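Local coordinates for protein glycoside transferase (Listeria monocytogenes, PDB 6R2M) that is the extracellular glycoside hydrolase PssZ, which probably cleaves exopolysaccharide, at residues I210-D221 / V264-T275. Residues are numbered along the deposited sequence; the frame is centred on the assembly and turned at random.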
loop_
_atom_site.group_PDB
_atom_site.type_symbol
_atom_site.label_atom_id
_atom_site.label_comp_id
_atom_site.label_asym_id
_atom_site.label_seq_id
_atom_site.Cartn_x
_atom_site.Cartn_y
_atom_site.Cartn_z
ATOM N N ILE A 210 10.263 3.420 -2.263
ATOM C CA ILE A 210 8.885 2.982 -2.034
ATOM C C ILE A 210 8.324 3.681 -0.806
ATOM O O ILE A 210 7.232 4.264 -0.838
ATOM C CB ILE A 210 8.805 1.454 -1.862
ATOM C CG1 ILE A 210 9.213 0.754 -3.149
ATOM C CG2 ILE A 210 7.385 1.055 -1.426
ATOM C CD1 ILE A 210 9.189 -0.776 -3.013
ATOM N N ASP A 211 9.059 3.624 0.301
ATOM C CA ASP A 211 8.581 4.257 1.526
ATOM C C ASP A 211 8.508 5.771 1.368
ATOM O O ASP A 211 7.525 6.398 1.792
ATOM C CB ASP A 211 9.475 3.860 2.691
ATOM C CG ASP A 211 9.609 2.347 2.822
ATOM O OD1 ASP A 211 8.645 1.649 2.451
ATOM O OD2 ASP A 211 10.660 1.876 3.286
ATOM N N GLN A 212 9.506 6.368 0.708
ATOM C CA GLN A 212 9.474 7.808 0.484
ATOM C C GLN A 212 8.258 8.217 -0.344
ATOM O O GLN A 212 7.626 9.235 -0.048
ATOM C CB GLN A 212 10.762 8.270 -0.189
ATOM C CG GLN A 212 12.021 8.130 0.684
ATOM C CD GLN A 212 12.089 9.188 1.779
ATOM O OE1 GLN A 212 11.755 10.340 1.534
ATOM N NE2 GLN A 212 12.521 8.800 2.980
ATOM N N MET A 213 7.913 7.445 -1.389
ATOM C CA MET A 213 6.761 7.823 -2.206
ATOM C C MET A 213 5.473 7.709 -1.405
ATOM O O MET A 213 4.572 8.544 -1.541
ATOM C CB MET A 213 6.661 6.946 -3.464
ATOM C CG MET A 213 7.678 7.256 -4.557
ATOM S SD MET A 213 7.799 8.994 -5.006
ATOM C CE MET A 213 6.071 9.396 -5.317
ATOM N N LEU A 214 5.365 6.686 -0.557
ATOM C CA LEU A 214 4.150 6.555 0.242
ATOM C C LEU A 214 4.007 7.727 1.213
ATOM O O LEU A 214 2.900 8.232 1.423
ATOM C CB LEU A 214 4.150 5.220 0.984
ATOM C CG LEU A 214 3.932 4.017 0.051
ATOM C CD1 LEU A 214 4.222 2.729 0.790
ATOM C CD2 LEU A 214 2.496 4.029 -0.491
ATOM N N ILE A 215 5.114 8.185 1.805
ATOM C CA ILE A 215 5.054 9.347 2.693
ATOM C C ILE A 215 4.648 10.584 1.911
ATOM O O ILE A 215 3.823 11.387 2.362
ATOM C CB ILE A 215 6.404 9.565 3.403
ATOM C CG1 ILE A 215 6.757 8.342 4.241
ATOM C CG2 ILE A 215 6.368 10.858 4.271
ATOM C CD1 ILE A 215 8.198 8.316 4.679
ATOM N N ALA A 216 5.222 10.759 0.724
ATOM C CA ALA A 216 4.908 11.936 -0.073
ATOM C C ALA A 216 3.435 11.978 -0.431
ATOM O O ALA A 216 2.823 13.054 -0.449
ATOM C CB ALA A 216 5.746 11.952 -1.350
ATOM N N MET A 217 2.856 10.818 -0.757
ATOM C CA MET A 217 1.437 10.793 -1.084
ATOM C C MET A 217 0.572 11.075 0.143
ATOM O O MET A 217 -0.424 11.798 0.048
ATOM C CB MET A 217 1.077 9.457 -1.729
ATOM C CG MET A 217 1.428 9.501 -3.207
ATOM S SD MET A 217 0.865 8.096 -4.152
ATOM C CE MET A 217 1.883 6.914 -3.389
ATOM N N ALA A 218 0.936 10.525 1.303
ATOM C CA ALA A 218 0.200 10.841 2.523
ATOM C C ALA A 218 0.334 12.316 2.867
ATOM O O ALA A 218 -0.618 12.943 3.340
ATOM C CB ALA A 218 0.703 9.979 3.678
ATOM N N TYR A 219 1.525 12.874 2.662
ATOM C CA TYR A 219 1.737 14.295 2.899
ATOM C C TYR A 219 0.772 15.133 2.074
ATOM O O TYR A 219 0.132 16.057 2.590
ATOM C CB TYR A 219 3.182 14.657 2.566
ATOM C CG TYR A 219 3.575 16.033 2.996
ATOM C CD1 TYR A 219 3.334 17.133 2.178
ATOM C CD2 TYR A 219 4.209 16.240 4.208
ATOM C CE1 TYR A 219 3.718 18.394 2.563
ATOM C CE2 TYR A 219 4.589 17.495 4.611
ATOM C CZ TYR A 219 4.335 18.569 3.785
ATOM O OH TYR A 219 4.727 19.813 4.195
ATOM N N PHE A 220 0.691 14.851 0.777
ATOM C CA PHE A 220 -0.216 15.606 -0.077
ATOM C C PHE A 220 -1.662 15.379 0.327
ATOM O O PHE A 220 -2.466 16.320 0.361
ATOM C CB PHE A 220 -0.024 15.215 -1.536
ATOM C CG PHE A 220 -0.923 15.965 -2.469
ATOM C CD1 PHE A 220 -2.032 15.349 -3.023
ATOM C CD2 PHE A 220 -0.663 17.290 -2.782
ATOM C CE1 PHE A 220 -2.878 16.048 -3.879
ATOM C CE2 PHE A 220 -1.499 17.983 -3.643
ATOM C CZ PHE A 220 -2.603 17.359 -4.192
ATOM N N ASP A 221 -2.009 14.132 0.640
ATOM C CA ASP A 221 -3.388 13.806 1.001
ATOM C C ASP A 221 -3.850 14.580 2.226
ATOM O O ASP A 221 -5.003 15.030 2.284
ATOM C CB ASP A 221 -3.524 12.311 1.258
ATOM C CG ASP A 221 -3.508 11.498 -0.015
ATOM O OD1 ASP A 221 -3.657 12.088 -1.105
ATOM O OD2 ASP A 221 -3.361 10.263 0.083
ATOM N N VAL A 264 7.979 1.890 -7.220
ATOM C CA VAL A 264 8.310 3.313 -7.209
ATOM C C VAL A 264 7.702 4.018 -8.409
ATOM O O VAL A 264 7.136 5.107 -8.283
ATOM C CB VAL A 264 9.832 3.510 -7.151
ATOM C CG1 VAL A 264 10.172 4.964 -7.488
ATOM C CG2 VAL A 264 10.316 3.172 -5.757
ATOM N N TYR A 265 7.778 3.405 -9.591
ATOM C CA TYR A 265 7.162 4.065 -10.742
ATOM C C TYR A 265 5.640 4.038 -10.673
ATOM O O TYR A 265 4.990 4.990 -11.131
ATOM C CB TYR A 265 7.650 3.428 -12.039
ATOM C CG TYR A 265 9.074 3.824 -12.372
ATOM C CD1 TYR A 265 9.481 5.150 -12.263
ATOM C CD2 TYR A 265 9.999 2.881 -12.808
ATOM C CE1 TYR A 265 10.789 5.529 -12.559
ATOM C CE2 TYR A 265 11.315 3.252 -13.124
ATOM C CZ TYR A 265 11.694 4.584 -12.994
ATOM O OH TYR A 265 12.985 4.955 -13.306
ATOM N N ALA A 266 5.047 2.979 -10.110
ATOM C CA ALA A 266 3.596 2.985 -9.936
ATOM C C ALA A 266 3.169 4.112 -9.002
ATOM O O ALA A 266 2.234 4.871 -9.306
ATOM C CB ALA A 266 3.120 1.634 -9.401
ATOM N N PHE A 267 3.885 4.285 -7.890
ATOM C CA PHE A 267 3.509 5.331 -6.943
ATOM C C PHE A 267 3.855 6.720 -7.465
ATOM O O PHE A 267 3.118 7.663 -7.183
ATOM C CB PHE A 267 4.168 5.082 -5.595
ATOM C CG PHE A 267 3.705 3.820 -4.929
ATOM C CD1 PHE A 267 2.492 3.247 -5.263
ATOM C CD2 PHE A 267 4.500 3.197 -3.989
ATOM C CE1 PHE A 267 2.075 2.071 -4.659
ATOM C CE2 PHE A 267 4.097 2.035 -3.372
ATOM C CZ PHE A 267 2.871 1.460 -3.711
ATOM N N LEU A 268 4.949 6.865 -8.228
ATOM C CA LEU A 268 5.228 8.148 -8.880
ATOM C C LEU A 268 4.116 8.537 -9.842
ATOM O O LEU A 268 3.721 9.708 -9.907
ATOM C CB LEU A 268 6.549 8.084 -9.636
ATOM C CG LEU A 268 7.802 8.316 -8.824
ATOM C CD1 LEU A 268 8.988 7.859 -9.641
ATOM C CD2 LEU A 268 7.907 9.806 -8.503
ATOM N N THR A 269 3.636 7.580 -10.635
ATOM C CA THR A 269 2.560 7.859 -11.570
ATOM C C THR A 269 1.316 8.338 -10.832
ATOM O O THR A 269 0.714 9.352 -11.208
ATOM C CB THR A 269 2.295 6.607 -12.401
ATOM O OG1 THR A 269 3.488 6.310 -13.142
ATOM C CG2 THR A 269 1.133 6.819 -13.356
ATOM N N GLN A 270 0.955 7.651 -9.736
ATOM C CA GLN A 270 -0.168 8.081 -8.904
ATOM C C GLN A 270 0.065 9.468 -8.318
ATOM O O GLN A 270 -0.845 10.305 -8.298
ATOM C CB GLN A 270 -0.401 7.085 -7.766
ATOM C CG GLN A 270 -0.750 5.695 -8.235
ATOM C CD GLN A 270 -0.782 4.689 -7.092
ATOM O OE1 GLN A 270 -1.071 5.035 -5.950
ATOM N NE2 GLN A 270 -0.468 3.437 -7.400
ATOM N N TYR A 271 1.282 9.723 -7.841
ATOM C CA TYR A 271 1.603 10.993 -7.200
ATOM C C TYR A 271 1.544 12.148 -8.196
ATOM O O TYR A 271 0.966 13.210 -7.911
ATOM C CB TYR A 271 2.993 10.881 -6.569
ATOM C CG TYR A 271 3.643 12.185 -6.135
ATOM C CD1 TYR A 271 3.420 12.694 -4.861
ATOM C CD2 TYR A 271 4.505 12.875 -6.987
ATOM C CE1 TYR A 271 4.038 13.853 -4.441
ATOM C CE2 TYR A 271 5.119 14.046 -6.583
ATOM C CZ TYR A 271 4.877 14.528 -5.314
ATOM O OH TYR A 271 5.491 15.694 -4.924
ATOM N N PHE A 272 2.135 11.962 -9.378
ATOM C CA PHE A 272 2.118 13.039 -10.356
ATOM C C PHE A 272 0.704 13.305 -10.846
ATOM O O PHE A 272 0.327 14.459 -11.053
ATOM C CB PHE A 272 3.059 12.695 -11.518
ATOM C CG PHE A 272 4.508 12.898 -11.196
ATOM C CD1 PHE A 272 4.917 13.997 -10.450
ATOM C CD2 PHE A 272 5.470 11.990 -11.634
ATOM C CE1 PHE A 272 6.269 14.191 -10.170
ATOM C CE2 PHE A 272 6.810 12.191 -11.355
ATOM C CZ PHE A 272 7.209 13.286 -10.614
ATOM N N ASN A 273 -0.126 12.271 -10.947
ATOM C CA ASN A 273 -1.496 12.515 -11.383
ATOM C C ASN A 273 -2.332 13.171 -10.281
ATOM O O ASN A 273 -3.174 14.029 -10.570
ATOM C CB ASN A 273 -2.095 11.213 -11.895
ATOM C CG ASN A 273 -1.443 10.770 -13.203
ATOM O OD1 ASN A 273 -0.998 11.608 -13.994
ATOM N ND2 ASN A 273 -1.366 9.467 -13.427
ATOM N N LYS A 274 -2.081 12.834 -9.013
ATOM C CA LYS A 274 -2.794 13.486 -7.918
ATOM C C LYS A 274 -2.403 14.953 -7.768
ATOM O O LYS A 274 -3.218 15.767 -7.319
ATOM C CB LYS A 274 -2.530 12.757 -6.595
ATOM C CG LYS A 274 -3.189 11.379 -6.495
ATOM C CD LYS A 274 -2.495 10.499 -5.466
ATOM C CE LYS A 274 -2.742 10.993 -4.049
ATOM N NZ LYS A 274 -4.109 10.618 -3.579
ATOM N N THR A 275 -1.162 15.306 -8.107
ATOM C CA THR A 275 -0.630 16.637 -7.848
ATOM C C THR A 275 -0.582 17.508 -9.099
ATOM O O THR A 275 0.131 18.517 -9.115
ATOM C CB THR A 275 0.753 16.529 -7.211
ATOM O OG1 THR A 275 1.665 15.883 -8.120
ATOM C CG2 THR A 275 0.657 15.702 -5.943
HETATM O O HOH W 1 -2.552 8.514 -1.719
#
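From I210 against V264 to M217 against Y271, two helices run side by side in the same direction, their axes 9.3 Å apart at closest and 18° from parallel. M213 is the first knob, set among V264, F267, L268 and Y271. Its chain bends at both chi2 and chi3, curling the thioether over L268 and Y271: M213 SD meets L268 CD2 at 3.6 Å, and M213 CE reaches Y271 CB, the side chains crossing at about a right angle. F267 answers from the other helix, entering the hole formed by I210, M213, L214 and M217. L214 CD2 covers one face of its ring, off centre toward the rim, while I210 CG2 comes in at the edge, 3.9 Å from F267 CE2. One turn on, M217 sits among F267, Q270, Y271 and K274; its methyl CE reaches back to F267 CB at 3.7 Å.

Helix 228-241, between the two in sequence, places F230 on A216 and L234 on L268, while D231 bonds the Y271 hydroxyl. Parallel helices with a third between them in sequence recur in alpha/alpha barrels, and the helix-rich chain is consistent with an (alpha/alpha)6-type fold, as in many glycoside hydrolases.

At the C-terminal end, F220 carries CG anti to the backbone N (chi1 -180°), which directs its ring to T275. The T275 methyl CG2 stands 3.7 Å from the F220 ring centroid, a CH-pi contact only 8° off the normal. T275 OG1 donates to Y271 O at 2.8 Å; with the OG1 bond to Q277 NE2, this holds the rotation that turns CG2 to the ring. On the flank where K274 is exposed to solvent, its chain folds back at chi3 and chi4 to bring K274 NZ within 2.9 Å of D221 OD1, a salt bridge using the syn lone pair. A water donates to D221 OD2 and accepts a weak bond from K274 NZ.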